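PDB 2Y7I: STM4351 from Salmonella enterica, which binds arginine with high specificity in the periplasm, as a member of the bacterial solute-binding protein 3 family. Local coordinates for residues A[7-20]-A[63-75]. Numbering follows the deposited sequence.
Sequences TLHFGTSATYAPYE and FKKFDAVIAGMDM. With ZN (zinc ion), chain E; ARG (arginine), chain C.
His9 ND1 and Asp67 OD2 each sit 2.1 Å from one zinc ion, which also carries a water. The same OD2 takes the backbone N-H of His9 on its anti lone pair (2.9 Å, N-H...O 170°), so metal and main chain together fix the carboxylate's rotation. His9 O accepts from both Asp67 N and Ala68 N, starting a parallel pairing that continues through Gly11 N to Ala68 O (2.9 Å) and Ile70 N to Gly11 O. The Phe66 ring lies flat on Gly11, whose CA makes a CH-pi contact over the face, 3.6 Å from the ring centroid and 5° off the normal, while Ala68 CB makes an off-centre CH-pi contact with the Phe10 ring and Ile70 CG2 packs against CD2 of that ring. Thr12 OG1 donates to Ile70 O at 2.6 Å, in the carbonyl plane, its chi1 of -163° turning the hydroxyl away from the backbone N. Beyond this strand pair, the two segments diverge around the ligand: arginine NH2 donates to Ser13 O and, at 2.8 Å, to Glu20 OE2, and its NE binds Ala71 O at 2.9 Å. Strand 46-51 flanks 7-12 across the sheet from 68-69. Carboxylate and carbonyl acceptors drawn from both segments thus line the NE and NH2 side of the guanidinium, consistent with selection for a cationic side chain.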
loop_
_atom_site.group_PDB
_atom_site.type_symbol
_atom_site.label_atom_id
_atom_site.label_comp_id
_atom_site.label_asym_id
_atom_site.label_seq_id
_atom_site.Cartn_x
_atom_site.Cartn_y
_atom_site.Cartn_z
ATOM N N THR A 7 13.896 5.339 20.037
ATOM C CA THR A 7 12.674 6.114 19.923
ATOM C C THR A 7 12.821 7.149 18.817
ATOM O O THR A 7 13.700 8.012 18.869
ATOM C CB THR A 7 12.281 6.786 21.271
ATOM O OG1 THR A 7 12.080 5.773 22.260
ATOM C CG2 THR A 7 10.988 7.589 21.129
ATOM N N LEU A 8 11.953 7.033 17.815
ATOM C CA LEU A 8 11.929 7.933 16.684
ATOM C C LEU A 8 10.978 9.092 16.993
ATOM O O LEU A 8 9.783 8.882 17.256
ATOM C CB LEU A 8 11.482 7.161 15.441
ATOM C CG LEU A 8 11.749 7.694 14.036
ATOM C CD1 LEU A 8 13.233 8.013 13.839
ATOM C CD2 LEU A 8 11.290 6.653 13.010
ATOM N N HIS A 9 11.523 10.309 16.983
ATOM C CA HIS A 9 10.766 11.505 17.354
ATOM C C HIS A 9 10.196 12.166 16.098
ATOM O O HIS A 9 10.952 12.631 15.249
ATOM C CB HIS A 9 11.654 12.483 18.143
ATOM C CG HIS A 9 12.270 11.886 19.375
ATOM N ND1 HIS A 9 13.528 11.320 19.383
ATOM C CD2 HIS A 9 11.798 11.764 20.638
ATOM C CE1 HIS A 9 13.803 10.878 20.599
ATOM N NE2 HIS A 9 12.769 11.132 21.378
ATOM N N PHE A 10 8.869 12.175 15.987
ATOM C CA PHE A 10 8.163 12.782 14.863
ATOM C C PHE A 10 7.595 14.123 15.269
ATOM O O PHE A 10 7.088 14.275 16.379
ATOM C CB PHE A 10 6.984 11.917 14.428
ATOM C CG PHE A 10 7.358 10.747 13.570
ATOM C CD1 PHE A 10 7.739 9.539 14.152
ATOM C CD2 PHE A 10 7.292 10.837 12.178
ATOM C CE1 PHE A 10 8.066 8.430 13.345
ATOM C CE2 PHE A 10 7.624 9.733 11.364
ATOM C CZ PHE A 10 8.012 8.535 11.952
ATOM N N GLY A 11 7.679 15.089 14.362
ATOM C CA GLY A 11 6.970 16.353 14.504
ATOM C C GLY A 11 5.760 16.298 13.596
ATOM O O GLY A 11 5.833 15.749 12.491
ATOM N N THR A 12 4.649 16.854 14.070
ATOM C CA THR A 12 3.417 16.952 13.293
ATOM C C THR A 12 2.602 18.178 13.734
ATOM O O THR A 12 2.937 18.850 14.721
ATOM C CB THR A 12 2.543 15.663 13.398
ATOM O OG1 THR A 12 1.585 15.650 12.334
ATOM C CG2 THR A 12 1.812 15.590 14.732
ATOM N N SER A 13 1.541 18.462 12.988
ATOM C CA SER A 13 0.588 19.505 13.340
ATOM C C SER A 13 -0.796 18.888 13.372
ATOM O O SER A 13 -1.418 18.680 12.322
ATOM C CB SER A 13 0.612 20.640 12.320
ATOM O OG SER A 13 -0.228 21.691 12.761
ATOM N N ALA A 14 -1.260 18.592 14.585
ATOM C CA ALA A 14 -2.489 17.830 14.808
ATOM C C ALA A 14 -3.753 18.694 14.739
ATOM O O ALA A 14 -4.574 18.683 15.654
ATOM C CB ALA A 14 -2.401 17.098 16.145
ATOM N N THR A 15 -3.898 19.399 13.619
ATOM C CA THR A 15 -4.973 20.355 13.355
ATOM C C THR A 15 -5.822 19.889 12.173
ATOM O O THR A 15 -6.680 20.634 11.670
ATOM C CB THR A 15 -4.349 21.726 12.946
ATOM O OG1 THR A 15 -3.412 21.525 11.866
ATOM C CG2 THR A 15 -3.614 22.346 14.116
ATOM N N TYR A 16 -5.585 18.651 11.731
ATOM C CA TYR A 16 -5.922 18.243 10.367
ATOM C C TYR A 16 -6.501 16.825 10.261
ATOM O O TYR A 16 -5.941 15.982 9.575
ATOM C CB TYR A 16 -4.649 18.379 9.493
ATOM C CG TYR A 16 -4.878 18.855 8.061
ATOM C CD1 TYR A 16 -5.629 20.000 7.795
ATOM C CD2 TYR A 16 -4.314 18.169 6.975
ATOM C CE1 TYR A 16 -5.841 20.443 6.486
ATOM C CE2 TYR A 16 -4.520 18.601 5.663
ATOM C CZ TYR A 16 -5.281 19.744 5.429
ATOM O OH TYR A 16 -5.484 20.199 4.141
ATOM N N ALA A 17 -7.622 16.566 10.935
ATOM C CA ALA A 17 -8.324 15.287 10.794
ATOM C C ALA A 17 -8.676 15.086 9.327
ATOM O O ALA A 17 -9.057 16.056 8.666
ATOM C CB ALA A 17 -9.608 15.274 11.649
ATOM N N PRO A 18 -8.570 13.840 8.812
ATOM C CA PRO A 18 -8.225 12.578 9.488
ATOM C C PRO A 18 -6.733 12.209 9.469
ATOM O O PRO A 18 -6.385 11.090 9.853
ATOM C CB PRO A 18 -8.976 11.543 8.640
ATOM C CG PRO A 18 -8.813 12.085 7.242
ATOM C CD PRO A 18 -8.887 13.606 7.386
ATOM N N TYR A 19 -5.878 13.103 8.979
ATOM C CA TYR A 19 -4.437 12.846 8.914
ATOM C C TYR A 19 -3.833 12.796 10.331
ATOM O O TYR A 19 -3.208 11.816 10.708
ATOM C CB TYR A 19 -3.746 13.923 8.071
ATOM C CG TYR A 19 -4.239 14.006 6.636
ATOM C CD1 TYR A 19 -3.747 13.141 5.664
ATOM C CD2 TYR A 19 -5.220 14.935 6.258
ATOM C CE1 TYR A 19 -4.199 13.202 4.348
ATOM C CE2 TYR A 19 -5.669 15.008 4.949
ATOM C CZ TYR A 19 -5.159 14.140 4.007
ATOM O OH TYR A 19 -5.600 14.195 2.712
ATOM N N GLU A 20 -4.047 13.861 11.104
ATOM C CA GLU A 20 -3.611 13.935 12.501
ATOM C C GLU A 20 -4.448 14.968 13.216
ATOM O O GLU A 20 -4.693 16.058 12.688
ATOM C CB GLU A 20 -2.124 14.299 12.639
ATOM C CG GLU A 20 -1.692 15.500 11.786
ATOM C CD GLU A 20 -1.129 15.073 10.459
ATOM O OE1 GLU A 20 -0.531 13.978 10.428
ATOM O OE2 GLU A 20 -1.281 15.813 9.455
ATOM N N PHE A 63 16.591 22.155 12.326
ATOM C CA PHE A 63 17.225 22.506 13.595
ATOM C C PHE A 63 17.417 21.286 14.524
ATOM O O PHE A 63 17.853 21.433 15.663
ATOM C CB PHE A 63 16.398 23.615 14.275
ATOM C CG PHE A 63 17.094 24.291 15.424
ATOM C CD1 PHE A 63 18.244 25.061 15.216
ATOM C CD2 PHE A 63 16.584 24.184 16.722
ATOM C CE1 PHE A 63 18.896 25.697 16.293
ATOM C CE2 PHE A 63 17.219 24.818 17.803
ATOM C CZ PHE A 63 18.378 25.577 17.587
ATOM N N LYS A 64 17.091 20.091 14.026
ATOM C CA LYS A 64 17.284 18.819 14.757
ATOM C C LYS A 64 16.384 18.604 15.973
ATOM O O LYS A 64 16.722 17.817 16.860
ATOM C CB LYS A 64 18.750 18.616 15.171
ATOM C CG LYS A 64 19.693 18.416 14.018
ATOM C CD LYS A 64 21.005 17.810 14.476
ATOM C CE LYS A 64 21.958 17.676 13.304
ATOM N NZ LYS A 64 22.138 18.986 12.613
ATOM N N LYS A 65 15.250 19.297 16.017
ATOM C CA LYS A 65 14.308 19.159 17.126
ATOM C C LYS A 65 13.626 17.782 17.127
ATOM O O LYS A 65 13.212 17.285 18.175
ATOM C CB LYS A 65 13.272 20.287 17.085
ATOM C CG LYS A 65 12.311 20.297 18.253
ATOM C CD LYS A 65 11.225 21.348 18.079
ATOM C CE LYS A 65 10.404 21.474 19.346
ATOM N NZ LYS A 65 9.325 22.463 19.152
ATOM N N PHE A 66 13.500 17.180 15.949
ATOM C CA PHE A 66 13.029 15.806 15.830
ATOM C C PHE A 66 13.684 15.095 14.648
ATOM O O PHE A 66 14.392 15.714 13.857
ATOM C CB PHE A 66 11.488 15.699 15.795
ATOM C CG PHE A 66 10.770 16.952 15.353
ATOM C CD1 PHE A 66 10.770 17.345 14.016
ATOM C CD2 PHE A 66 10.054 17.711 16.273
ATOM C CE1 PHE A 66 10.086 18.491 13.607
ATOM C CE2 PHE A 66 9.366 18.863 15.876
ATOM C CZ PHE A 66 9.384 19.252 14.544
ATOM N N ASP A 67 13.458 13.790 14.551
ATOM C CA ASP A 67 14.092 12.963 13.533
ATOM C C ASP A 67 13.361 13.008 12.202
ATOM O O ASP A 67 13.978 12.885 11.150
ATOM C CB ASP A 67 14.154 11.517 14.013
ATOM C CG ASP A 67 14.888 11.383 15.310
ATOM O OD1 ASP A 67 16.072 11.783 15.356
ATOM O OD2 ASP A 67 14.271 10.911 16.291
ATOM N N ALA A 68 12.044 13.174 12.258
ATOM C CA ALA A 68 11.213 13.062 11.070
ATOM C C ALA A 68 9.934 13.872 11.230
ATOM O O ALA A 68 9.551 14.234 12.340
ATOM C CB ALA A 68 10.890 11.592 10.778
ATOM N N VAL A 69 9.303 14.177 10.103
ATOM C CA VAL A 69 8.045 14.911 10.089
ATOM C C VAL A 69 7.051 14.098 9.285
ATOM O O VAL A 69 7.365 13.626 8.181
ATOM C CB VAL A 69 8.222 16.332 9.471
ATOM C CG1 VAL A 69 6.896 16.928 9.031
ATOM C CG2 VAL A 69 8.901 17.264 10.470
ATOM N N ILE A 70 5.862 13.910 9.855
ATOM C CA ILE A 70 4.727 13.380 9.108
ATOM C C ILE A 70 3.518 14.268 9.420
ATOM O O ILE A 70 3.183 14.484 10.598
ATOM C CB ILE A 70 4.498 11.861 9.392
ATOM C CG1 ILE A 70 3.577 11.233 8.334
ATOM C CG2 ILE A 70 3.993 11.605 10.840
ATOM C CD1 ILE A 70 3.393 9.698 8.482
ATOM N N ALA A 71 2.900 14.834 8.381
ATOM C CA ALA A 71 1.840 15.834 8.597
ATOM C C ALA A 71 0.979 16.130 7.373
ATOM O O ALA A 71 0.717 17.295 7.059
ATOM C CB ALA A 71 2.449 17.145 9.145
ATOM N N GLY A 72 0.540 15.079 6.679
ATOM C CA GLY A 72 -0.211 15.247 5.442
ATOM C C GLY A 72 0.542 16.141 4.469
ATOM O O GLY A 72 -0.067 16.919 3.748
ATOM N N MET A 73 1.866 15.990 4.431
ATOM C CA MET A 73 2.744 16.949 3.754
ATOM C C MET A 73 3.112 16.520 2.331
ATOM O O MET A 73 3.833 15.533 2.144
ATOM C CB MET A 73 4.022 17.159 4.589
ATOM C CG MET A 73 5.053 18.120 3.963
ATOM S SD MET A 73 6.543 18.379 4.965
ATOM C CE MET A 73 5.869 19.461 6.259
ATOM N N ASP A 74 2.604 17.263 1.346
ATOM C CA ASP A 74 2.919 17.044 -0.068
ATOM C C ASP A 74 4.411 17.238 -0.292
ATOM O O ASP A 74 5.005 18.188 0.226
ATOM C CB ASP A 74 2.177 18.054 -0.961
ATOM C CG ASP A 74 0.668 17.810 -1.032
ATOM O OD1 ASP A 74 0.089 17.181 -0.126
ATOM O OD2 ASP A 74 0.055 18.262 -2.035
ATOM N N MET A 75 5.000 16.355 -1.092
ATOM C CA MET A 75 6.426 16.430 -1.428
ATOM C C MET A 75 6.668 17.423 -2.554
ATOM O O MET A 75 6.940 17.039 -3.691
ATOM C CB MET A 75 6.952 15.052 -1.829
ATOM C CG MET A 75 6.747 13.982 -0.751
ATOM S SD MET A 75 7.247 12.320 -1.278
ATOM C CE MET A 75 6.152 12.017 -2.648
HETATM ZN ZN ZN E . 15.135 11.451 18.081
HETATM N N ARG C . -1.370 18.928 2.142
HETATM C CA ARG C . -1.154 20.387 2.395
HETATM C C ARG C . 0.325 20.722 2.247
HETATM O O ARG C . 0.721 21.868 2.445
HETATM C CB ARG C . -1.653 20.788 3.800
HETATM C CG ARG C . -1.052 19.950 4.943
HETATM C CD ARG C . -1.452 20.469 6.323
HETATM N NE ARG C . -1.143 19.465 7.344
HETATM C CZ ARG C . -1.342 19.616 8.652
HETATM N NH1 ARG C . -1.853 20.744 9.149
HETATM N NH2 ARG C . -1.025 18.632 9.468
HETATM O OXT ARG C . 1.155 19.843 1.948
HETATM O O HOH W 1 15.232 13.604 18.093
#